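Local coordinates for protein transcriptional regulator (Streptococcus dysgalactiae, PDB 4YV9) that probably regulates transcription in quorum sensing, binding DNA through a helix-turn-helix domain and a peptide pheromone through a helical repeat domain, at residues L9-Q14 against V63-K68; Q176-K181 against R216-F221; F227-G232 against E268-E273. All blocks are in the same frame, centred on the assembly; numbering follows the deposited sequence.

Interaction 1 of 3, residues L9-Q14 against V63-K68. With SO4 (sulfate ion), chain M.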
loop_
_atom_site.group_PDB
_atom_site.type_symbol
_atom_site.label_atom_id
_atom_site.label_comp_id
_atom_site.label_asym_id
_atom_site.label_seq_id
_atom_site.Cartn_x
_atom_site.Cartn_y
_atom_site.Cartn_z
ATOM N N LEU B 9 19.647 -11.905 -6.643
ATOM C CA LEU B 9 20.593 -10.817 -6.388
ATOM C C LEU B 9 21.413 -10.469 -7.634
ATOM O O LEU B 9 21.543 -9.303 -8.013
ATOM C CB LEU B 9 21.551 -11.171 -5.245
ATOM C CG LEU B 9 22.607 -10.077 -5.035
ATOM C CD1 LEU B 9 21.926 -8.776 -4.616
ATOM C CD2 LEU B 9 23.662 -10.484 -4.017
ATOM N N ARG B 10 21.974 -11.491 -8.262
ATOM C CA ARG B 10 22.753 -11.310 -9.481
ATOM C C ARG B 10 21.956 -10.571 -10.546
ATOM O O ARG B 10 22.454 -9.635 -11.158
ATOM C CB ARG B 10 23.210 -12.664 -10.023
ATOM C CG ARG B 10 23.905 -12.614 -11.374
ATOM C CD ARG B 10 24.286 -14.030 -11.817
ATOM N NE ARG B 10 24.418 -14.153 -13.268
ATOM C CZ ARG B 10 24.775 -15.271 -13.900
ATOM N NH1 ARG B 10 25.037 -16.375 -13.210
ATOM N NH2 ARG B 10 24.865 -15.288 -15.225
ATOM N N ARG B 11 20.725 -11.024 -10.776
ATOM C CA ARG B 11 19.862 -10.424 -11.782
ATOM C C ARG B 11 19.571 -8.961 -11.466
ATOM O O ARG B 11 19.634 -8.100 -12.336
ATOM C CB ARG B 11 18.548 -11.198 -11.887
ATOM C CG ARG B 11 17.577 -10.638 -12.917
ATOM C CD ARG B 11 16.366 -11.546 -13.104
ATOM N NE ARG B 11 15.567 -11.669 -11.888
ATOM C CZ ARG B 11 14.600 -10.825 -11.540
ATOM N NH1 ARG B 11 14.309 -9.784 -12.314
ATOM N NH2 ARG B 11 13.926 -11.019 -10.414
ATOM N N LEU B 12 19.237 -8.682 -10.221
ATOM C CA LEU B 12 18.897 -7.312 -9.853
ATOM C C LEU B 12 20.125 -6.395 -9.939
ATOM O O LEU B 12 20.048 -5.273 -10.440
ATOM C CB LEU B 12 18.283 -7.286 -8.457
ATOM C CG LEU B 12 16.904 -7.938 -8.372
ATOM C CD1 LEU B 12 16.517 -8.170 -6.929
ATOM C CD2 LEU B 12 15.865 -7.071 -9.052
ATOM N N ARG B 13 21.264 -6.896 -9.478
ATOM C CA ARG B 13 22.515 -6.141 -9.521
ATOM C C ARG B 13 22.997 -5.841 -10.942
ATOM O O ARG B 13 23.310 -4.698 -11.265
ATOM C CB ARG B 13 23.620 -6.891 -8.774
ATOM C CG ARG B 13 24.987 -6.261 -8.974
ATOM C CD ARG B 13 26.152 -7.133 -8.461
ATOM N NE ARG B 13 26.272 -8.427 -9.135
ATOM C CZ ARG B 13 26.867 -8.622 -10.310
ATOM N NH1 ARG B 13 27.401 -7.600 -10.971
ATOM N NH2 ARG B 13 26.927 -9.847 -10.829
ATOM N N GLN B 14 23.081 -6.873 -11.779
ATOM C CA GLN B 14 23.393 -6.668 -13.190
ATOM C C GLN B 14 22.352 -5.772 -13.850
ATOM O O GLN B 14 22.677 -4.952 -14.707
ATOM C CB GLN B 14 23.488 -8.007 -13.924
ATOM C CG GLN B 14 24.653 -8.874 -13.433
ATOM C CD GLN B 14 24.707 -10.225 -14.119
ATOM O OE1 GLN B 14 23.685 -10.771 -14.514
ATOM N NE2 GLN B 14 25.908 -10.767 -14.269
ATOM N N VAL B 63 12.225 -10.023 -2.176
ATOM C CA VAL B 63 11.455 -11.253 -2.050
ATOM C C VAL B 63 10.356 -11.396 -3.117
ATOM O O VAL B 63 10.109 -12.494 -3.629
ATOM C CB VAL B 63 10.815 -11.352 -0.649
ATOM C CG1 VAL B 63 9.759 -12.453 -0.607
ATOM C CG2 VAL B 63 11.885 -11.598 0.400
ATOM N N SER B 64 9.697 -10.297 -3.473
ATOM C CA SER B 64 8.587 -10.414 -4.420
ATOM C C SER B 64 9.096 -10.641 -5.844
ATOM O O SER B 64 8.399 -11.212 -6.663
ATOM C CB SER B 64 7.677 -9.184 -4.374
ATOM O OG SER B 64 8.108 -8.199 -5.298
ATOM N N THR B 65 10.312 -10.210 -6.150
ATOM C CA THR B 65 10.826 -10.452 -7.494
ATOM C C THR B 65 11.512 -11.824 -7.577
ATOM O O THR B 65 11.651 -12.395 -8.665
ATOM C CB THR B 65 11.791 -9.332 -7.955
ATOM O OG1 THR B 65 12.006 -9.437 -9.369
ATOM C CG2 THR B 65 13.111 -9.420 -7.234
ATOM N N HIS B 66 11.896 -12.366 -6.423
ATOM C CA HIS B 66 12.554 -13.673 -6.353
ATOM C C HIS B 66 11.610 -14.785 -6.790
ATOM O O HIS B 66 11.999 -15.660 -7.563
ATOM C CB HIS B 66 13.077 -13.935 -4.933
ATOM C CG HIS B 66 13.550 -15.340 -4.703
ATOM N ND1 HIS B 66 14.649 -15.871 -5.348
ATOM C CD2 HIS B 66 13.084 -16.313 -3.889
ATOM C CE1 HIS B 66 14.826 -17.119 -4.948
ATOM N NE2 HIS B 66 13.895 -17.414 -4.061
ATOM N N SER B 67 10.375 -14.749 -6.295
ATOM C CA SER B 67 9.363 -15.740 -6.682
ATOM C C SER B 67 7.959 -15.322 -6.284
ATOM O O SER B 67 7.772 -14.471 -5.416
ATOM C CB SER B 67 9.669 -17.099 -6.058
ATOM O OG SER B 67 9.302 -17.110 -4.691
ATOM N N LYS B 68 6.977 -15.949 -6.917
ATOM C CA LYS B 68 5.572 -15.719 -6.611
ATOM C C LYS B 68 5.122 -16.481 -5.362
ATOM O O LYS B 68 3.925 -16.606 -5.107
ATOM C CB LYS B 68 4.698 -16.129 -7.801
ATOM C CG LYS B 68 4.844 -15.236 -9.024
ATOM C CD LYS B 68 4.906 -16.059 -10.305
ATOM C CE LYS B 68 5.475 -15.242 -11.458
ATOM N NZ LYS B 68 5.503 -16.014 -12.734
HETATM S S SO4 M . 28.833 -8.828 -14.029
HETATM O O1 SO4 M . 28.194 -9.818 -13.166
HETATM O O2 SO4 M . 27.881 -8.322 -15.017
HETATM O O3 SO4 M . 29.312 -7.702 -13.225
HETATM O O4 SO4 M . 29.959 -9.453 -14.715
#

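Interaction 2 of 3, residues Q176-K181 against R216-F221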
loop_
_atom_site.group_PDB
_atom_site.type_symbol
_atom_site.label_atom_id
_atom_site.label_comp_id
_atom_site.label_asym_id
_atom_site.label_seq_id
_atom_site.Cartn_x
_atom_site.Cartn_y
_atom_site.Cartn_z
ATOM N N GLN B 176 6.282 3.820 3.803
ATOM C CA GLN B 176 6.408 3.133 2.517
ATOM C C GLN B 176 5.350 2.085 2.274
ATOM O O GLN B 176 5.200 1.619 1.147
ATOM C CB GLN B 176 7.777 2.455 2.378
ATOM C CG GLN B 176 8.872 3.397 1.952
ATOM C CD GLN B 176 9.278 4.342 3.056
ATOM O OE1 GLN B 176 9.311 3.963 4.228
ATOM N NE2 GLN B 176 9.573 5.583 2.694
ATOM N N ASN B 177 4.641 1.688 3.325
ATOM C CA ASN B 177 3.656 0.625 3.208
ATOM C C ASN B 177 2.453 0.847 4.129
ATOM O O ASN B 177 2.504 0.561 5.324
ATOM C CB ASN B 177 4.311 -0.727 3.505
ATOM C CG ASN B 177 3.432 -1.895 3.102
ATOM O OD1 ASN B 177 2.362 -1.701 2.517
ATOM N ND2 ASN B 177 3.880 -3.114 3.403
ATOM N N LYS B 178 1.369 1.362 3.569
ATOM C CA LYS B 178 0.195 1.656 4.373
ATOM C C LYS B 178 -0.878 0.593 4.241
ATOM O O LYS B 178 -2.053 0.839 4.515
ATOM C CB LYS B 178 -0.337 3.029 4.003
ATOM C CG LYS B 178 0.613 4.105 4.532
ATOM C CD LYS B 178 0.394 5.406 3.854
ATOM C CE LYS B 178 1.229 6.485 4.498
ATOM N NZ LYS B 178 1.106 7.689 3.663
ATOM N N THR B 179 -0.454 -0.602 3.846
ATOM C CA THR B 179 -1.378 -1.704 3.665
ATOM C C THR B 179 -2.171 -1.939 4.940
ATOM O O THR B 179 -3.396 -1.959 4.899
ATOM C CB THR B 179 -0.644 -2.986 3.254
ATOM O OG1 THR B 179 0.037 -2.745 2.018
ATOM C CG2 THR B 179 -1.627 -4.117 3.057
ATOM N N ASN B 180 -1.492 -2.078 6.077
ATOM C CA ASN B 180 -2.240 -2.344 7.307
ATOM C C ASN B 180 -3.087 -1.155 7.761
ATOM O O ASN B 180 -4.136 -1.340 8.362
ATOM C CB ASN B 180 -1.315 -2.762 8.446
ATOM C CG ASN B 180 -0.738 -4.137 8.232
ATOM O OD1 ASN B 180 -1.131 -4.838 7.293
ATOM N ND2 ASN B 180 0.216 -4.528 9.078
ATOM N N LYS B 181 -2.627 0.057 7.481
ATOM C CA LYS B 181 -3.366 1.252 7.882
ATOM C C LYS B 181 -4.677 1.354 7.103
ATOM O O LYS B 181 -5.739 1.685 7.651
ATOM C CB LYS B 181 -2.501 2.500 7.664
ATOM C CG LYS B 181 -3.168 3.781 8.113
ATOM C CD LYS B 181 -2.289 4.987 7.849
ATOM C CE LYS B 181 -2.942 6.263 8.373
ATOM N NZ LYS B 181 -2.018 7.447 8.289
ATOM N N ARG B 216 -6.234 11.491 7.580
ATOM C CA ARG B 216 -5.464 12.719 7.429
ATOM C C ARG B 216 -4.174 12.527 6.615
ATOM O O ARG B 216 -3.446 11.561 6.809
ATOM C CB ARG B 216 -5.128 13.278 8.821
ATOM C CG ARG B 216 -4.735 14.741 8.850
ATOM C CD ARG B 216 -5.042 15.382 10.211
ATOM N NE ARG B 216 -6.481 15.527 10.442
ATOM C CZ ARG B 216 -7.157 14.930 11.423
ATOM N NH1 ARG B 216 -6.531 14.142 12.288
ATOM N NH2 ARG B 216 -8.463 15.128 11.547
ATOM N N ASP B 217 -3.897 13.472 5.723
ATOM C CA ASP B 217 -2.717 13.439 4.865
ATOM C C ASP B 217 -2.558 12.096 4.150
ATOM O O ASP B 217 -1.449 11.610 3.974
ATOM C CB ASP B 217 -1.458 13.775 5.678
ATOM C CG ASP B 217 -1.420 15.235 6.111
ATOM O OD1 ASP B 217 -2.132 16.059 5.496
ATOM O OD2 ASP B 217 -0.672 15.563 7.059
ATOM N N GLU B 218 -3.677 11.506 3.728
ATOM C CA GLU B 218 -3.659 10.258 2.975
ATOM C C GLU B 218 -4.497 10.426 1.710
ATOM O O GLU B 218 -5.217 11.412 1.568
ATOM C CB GLU B 218 -4.203 9.082 3.804
ATOM C CG GLU B 218 -3.423 8.761 5.077
ATOM C CD GLU B 218 -2.110 8.037 4.821
ATOM O OE1 GLU B 218 -1.828 7.687 3.652
ATOM O OE2 GLU B 218 -1.351 7.834 5.796
ATOM N N LEU B 219 -4.389 9.476 0.788
ATOM C CA LEU B 219 -5.262 9.480 -0.379
ATOM C C LEU B 219 -6.518 8.733 0.028
ATOM O O LEU B 219 -7.438 9.342 0.554
ATOM C CB LEU B 219 -4.582 8.851 -1.591
ATOM C CG LEU B 219 -3.351 9.655 -2.037
ATOM C CD1 LEU B 219 -2.590 8.923 -3.129
ATOM C CD2 LEU B 219 -3.766 11.048 -2.486
ATOM N N ASN B 220 -6.540 7.422 -0.179
ATOM C CA ASN B 220 -7.604 6.593 0.388
ATOM C C ASN B 220 -9.006 7.097 0.030
ATOM O O ASN B 220 -9.857 7.260 0.912
ATOM C CB ASN B 220 -7.467 6.529 1.917
ATOM C CG ASN B 220 -6.361 5.595 2.361
ATOM O OD1 ASN B 220 -5.489 5.978 3.134
ATOM N ND2 ASN B 220 -6.378 4.370 1.850
ATOM N N PHE B 221 -9.240 7.388 -1.246
ATOM C CA PHE B 221 -10.528 7.970 -1.617
ATOM C C PHE B 221 -11.679 6.971 -1.438
ATOM O O PHE B 221 -12.814 7.380 -1.212
ATOM C CB PHE B 221 -10.512 8.474 -3.058
ATOM C CG PHE B 221 -9.926 9.852 -3.231
ATOM C CD1 PHE B 221 -8.999 10.362 -2.332
ATOM C CD2 PHE B 221 -10.293 10.627 -4.323
ATOM C CE1 PHE B 221 -8.446 11.616 -2.523
ATOM C CE2 PHE B 221 -9.756 11.898 -4.508
ATOM C CZ PHE B 221 -8.834 12.392 -3.605
HETATM O O HOH W 1 -3.070 9.903 9.003
#

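Interaction 3 of 3, residues F227-G232 against E268-E273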
loop_
_atom_site.group_PDB
_atom_site.type_symbol
_atom_site.label_atom_id
_atom_site.label_comp_id
_atom_site.label_asym_id
_atom_site.label_seq_id
_atom_site.Cartn_x
_atom_site.Cartn_y
_atom_site.Cartn_z
ATOM N N PHE B 227 -16.832 6.691 4.113
ATOM C CA PHE B 227 -16.951 7.489 5.335
ATOM C C PHE B 227 -17.864 8.703 5.139
ATOM O O PHE B 227 -18.583 9.092 6.054
ATOM C CB PHE B 227 -15.569 7.928 5.806
ATOM C CG PHE B 227 -15.567 8.629 7.140
ATOM C CD1 PHE B 227 -16.153 8.045 8.255
ATOM C CD2 PHE B 227 -14.966 9.862 7.280
ATOM C CE1 PHE B 227 -16.149 8.688 9.481
ATOM C CE2 PHE B 227 -14.959 10.509 8.509
ATOM C CZ PHE B 227 -15.552 9.917 9.605
ATOM N N LEU B 228 -17.845 9.304 3.952
ATOM C CA LEU B 228 -18.793 10.387 3.656
ATOM C C LEU B 228 -20.221 9.875 3.839
ATOM O O LEU B 228 -21.070 10.551 4.406
ATOM C CB LEU B 228 -18.600 10.908 2.228
ATOM C CG LEU B 228 -19.556 11.994 1.744
ATOM C CD1 LEU B 228 -19.467 13.217 2.635
ATOM C CD2 LEU B 228 -19.197 12.348 0.313
ATOM N N TYR B 229 -20.464 8.653 3.378
ATOM C CA TYR B 229 -21.812 8.098 3.425
ATOM C C TYR B 229 -22.200 7.760 4.858
ATOM O O TYR B 229 -23.255 8.142 5.323
ATOM C CB TYR B 229 -21.924 6.850 2.549
ATOM C CG TYR B 229 -23.341 6.321 2.488
ATOM C CD1 TYR B 229 -23.834 5.475 3.481
ATOM C CD2 TYR B 229 -24.187 6.668 1.445
ATOM C CE1 TYR B 229 -25.119 4.988 3.434
ATOM C CE2 TYR B 229 -25.474 6.180 1.391
ATOM C CZ TYR B 229 -25.934 5.345 2.393
ATOM O OH TYR B 229 -27.216 4.866 2.348
ATOM N N VAL B 230 -21.306 7.063 5.549
ATOM C CA VAL B 230 -21.589 6.481 6.850
ATOM C C VAL B 230 -21.734 7.559 7.913
ATOM O O VAL B 230 -22.627 7.508 8.766
ATOM C CB VAL B 230 -20.461 5.493 7.242
ATOM C CG1 VAL B 230 -20.577 5.087 8.706
ATOM C CG2 VAL B 230 -20.483 4.269 6.312
ATOM N N HIS B 231 -20.846 8.544 7.850
ATOM C CA HIS B 231 -20.908 9.683 8.750
ATOM C C HIS B 231 -22.186 10.490 8.492
ATOM O O HIS B 231 -22.834 10.959 9.425
ATOM C CB HIS B 231 -19.658 10.552 8.580
ATOM C CG HIS B 231 -19.532 11.638 9.598
ATOM N ND1 HIS B 231 -18.763 12.764 9.393
ATOM C CD2 HIS B 231 -20.072 11.774 10.832
ATOM C CE1 HIS B 231 -18.843 13.550 10.453
ATOM N NE2 HIS B 231 -19.629 12.970 11.342
ATOM N N GLY B 232 -22.556 10.633 7.221
ATOM C CA GLY B 232 -23.803 11.294 6.874
ATOM C C GLY B 232 -24.961 10.544 7.501
ATOM O O GLY B 232 -25.917 11.144 8.003
ATOM N N GLU B 268 -29.376 1.252 -2.352
ATOM C CA GLU B 268 -30.343 0.368 -1.706
ATOM C C GLU B 268 -30.472 0.692 -0.213
ATOM O O GLU B 268 -31.578 0.739 0.327
ATOM C CB GLU B 268 -29.929 -1.092 -1.904
ATOM C CG GLU B 268 -30.958 -2.118 -1.481
ATOM C CD GLU B 268 -32.063 -2.280 -2.500
ATOM O OE1 GLU B 268 -31.864 -1.859 -3.658
ATOM O OE2 GLU B 268 -33.130 -2.828 -2.146
ATOM N N HIS B 269 -29.332 0.910 0.443
ATOM C CA HIS B 269 -29.297 1.313 1.852
ATOM C C HIS B 269 -30.016 2.641 2.035
ATOM O O HIS B 269 -30.837 2.797 2.942
ATOM C CB HIS B 269 -27.850 1.420 2.351
ATOM C CG HIS B 269 -27.728 1.698 3.820
ATOM N ND1 HIS B 269 -28.116 2.891 4.392
ATOM C CD2 HIS B 269 -27.250 0.936 4.833
ATOM C CE1 HIS B 269 -27.888 2.850 5.692
ATOM N NE2 HIS B 269 -27.362 1.675 5.986
ATOM N N TYR B 270 -29.709 3.594 1.158
ATOM C CA TYR B 270 -30.354 4.902 1.172
ATOM C C TYR B 270 -31.891 4.810 1.053
ATOM O O TYR B 270 -32.606 5.315 1.916
ATOM C CB TYR B 270 -29.791 5.784 0.051
ATOM C CG TYR B 270 -30.228 7.228 0.153
ATOM C CD1 TYR B 270 -29.468 8.157 0.859
ATOM C CD2 TYR B 270 -31.415 7.660 -0.437
ATOM C CE1 TYR B 270 -29.877 9.481 0.967
ATOM C CE2 TYR B 270 -31.827 8.978 -0.334
ATOM C CZ TYR B 270 -31.052 9.882 0.365
ATOM O OH TYR B 270 -31.462 11.189 0.465
ATOM N N ARG B 271 -32.397 4.179 -0.006
ATOM C CA ARG B 271 -33.843 4.069 -0.205
ATOM C C ARG B 271 -34.554 3.369 0.954
ATOM O O ARG B 271 -35.720 3.656 1.240
ATOM C CB ARG B 271 -34.151 3.336 -1.512
ATOM C CG ARG B 271 -34.074 4.219 -2.748
ATOM C CD ARG B 271 -34.443 3.444 -4.005
ATOM N NE ARG B 271 -33.601 2.260 -4.164
ATOM C CZ ARG B 271 -33.092 1.846 -5.320
ATOM N NH1 ARG B 271 -32.333 0.759 -5.352
ATOM N NH2 ARG B 271 -33.337 2.515 -6.440
ATOM N N LYS B 272 -33.851 2.459 1.624
ATOM C CA LYS B 272 -34.423 1.735 2.759
ATOM C C LYS B 272 -34.413 2.570 4.041
ATOM O O LYS B 272 -35.455 2.781 4.660
ATOM C CB LYS B 272 -33.669 0.421 2.991
ATOM C CG LYS B 272 -33.746 -0.105 4.423
ATOM C CD LYS B 272 -34.561 -1.384 4.528
ATOM C CE LYS B 272 -34.177 -2.182 5.770
ATOM N NZ LYS B 272 -35.335 -2.923 6.345
ATOM N N GLU B 273 -33.238 3.054 4.431
ATOM C CA GLU B 273 -33.099 3.735 5.713
ATOM C C GLU B 273 -33.507 5.209 5.671
ATOM O O GLU B 273 -33.741 5.819 6.715
ATOM C CB GLU B 273 -31.662 3.606 6.218
ATOM C CG GLU B 273 -31.243 2.169 6.509
ATOM C CD GLU B 273 -31.969 1.568 7.702
ATOM O OE1 GLU B 273 -31.417 1.620 8.823
ATOM O OE2 GLU B 273 -33.087 1.038 7.521
#

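Interaction 1 of 3, residues L9-Q14 against V63-K68
T65 loses the most surface in this contact and divides it between two residues of the facing helix: its hydroxyl meets the guanidinium of R11, its methyl the end of L12. The polar half is a single, nearly straight hydrogen bond, R11 NH2 to T65 OG1 at 2.7 Å with an angle of 168° at the hydrogen. OG1 lies at the edge of the guanidinium and almost exactly in its plane. The R11 chain leaves the helix extended and bends at chi3 (63°), carrying the flat group across the gap to the threonine. Q139 of the second subunit bonds both partners, its OE1 accepting from R11 NH1 and its NE2 donating to T65 OG1; the dimer partner thus helps fix the guanidinium and the hydroxyl.

The apolar half is small. L12 and T65 reach toward each other tip to tip, CD1 of L12 lying 3.6 Å from CG2 of T65, while the same leucine continues onto I57 and F62. Threonine suits the place because one short side chain offers both a hydroxyl and a methyl.

On another side of helix 6-15, R13 and Q14 hold a sulfate, probably from the crystallisation liquor. R13 NH2 and Q14 NE2 each reach SO4 O1 at 2.7 Å, and NH1 of R13 binds O3; the R13 guanidinium is also paired with E37. The contact joins helix 6-15 of the N-terminal helix-turn-helix domain to helix 59-66, helix-against-helix packing within the probable DNA-binding domain, with the second subunit at its side.

Interaction 2 of 3, residues Q176-K181 against R216-F221
Two lysines, K178 and K181, close on the carboxylate of E218, one to each oxygen, and these three side chains carry the direct contact between the segments. The salt bridges differ in approach. K178 NZ lies 2.9 Å from E218 OE1, on the syn side of that oxygen, whereas K181 NZ meets E218 OE2 at 2.6 Å from the anti side. Both ammonium groups stand somewhat out of the carboxylate plane, by 26° and 23°. Shared between two cations, the buried glutamate is probably kept ionised, and the paired grip should limit rotation of its carboxylate.

Chain shape brings the groups together. K178, at the N-cap position, and K181, in the first turn of helix 179-197, are both extended beyond CG, while E218 bends at chi2 (-76°) to present its oxygens to them. The length of lysine suits the task, since the nearest backbones, at K178 and E218, are 9.5 Å apart between CA atoms. The aliphatic part of K178 also lies against the carboxylate, CE coming within 3.2 Å of OE2 of E218.

A water lies 2.8 Å from both K181 NZ and R216 O and can bridge the ammonium to the main chain of the loop.

Within 176-181, N177 OD1 accepts a bond from T179 OG1 at 2.6 Å, in the carbonyl plane and on a lone pair, and a weak one from T179 N, holding the turn into the helix. N177 packs on N177 of the second subunit, and K178, D217 and L219 touch modified side chains of the bound peptide. This salt-bridge network thus joins the start of helix 179-197 to the loop between helices 201-215 and 221-236 in the C-terminal helical repeat domain, beside the bound peptide and the dimer interface.

Interaction 3 of 3, residues F227-G232 against E268-E273
In the close part of the contact, the phenol of Y229 reaches across to helix 260-273 and sets its hydroxyl between the H269 side chain and the backbone at Y270. H269 ND1 donates a weak hydrogen bond to Y229 OH, 3.0 Å long but bent to 120° at the hydrogen. The two rings form an offset edge-to-face pair, centroids 5.5 Å apart and planes at 86°, the edge of Y229 toward the face of H269. Y229 OH also lies 3.6 Å from CB of Y270; the nearby Y270 N is too badly angled for a hydrogen bond. CG of Y229 stands opposite its backbone N (chi1 -175°), directing the ring toward this pair. Tyrosine fits because a rigid, mostly buried ring can carry one polar atom to the far helix; Y266 meets it edge-to-face, and M247 and A250 pack on it.

The outer side of helix 260-273 is looser. There E268 and R271, both exposed, pair in a salt bridge along their own helix, R271 NH1 to E268 OE1 at 3.2 Å, without touching 227-232. A tyrosine thus joins helix 221-236 to the last helix, consistent with helix packing in a TPR-like repeat domain.

How the interactions relate
Interaction 2 is the buried one and lies nearest the middle of the chain, while interactions 1 and 3 are partly buried and sit on opposite sides of its centre, about 46 Å apart between centres. Chemistry follows place: interaction 2 depends on full charges, largely buried, beside the bound peptide, interaction 1 on a charged donor with a neutral hydroxyl and a small methyl contact, interaction 3 on aromatic rings and one weak bond. The loop carrying E218 in interaction 2 leads into helix 221-236, which carries Y229 of interaction 3; interaction 1 belongs to the helix-turn-helix domain. In interactions 1 and 2 the second subunit reaches several residues, against L228 alone in interaction 3.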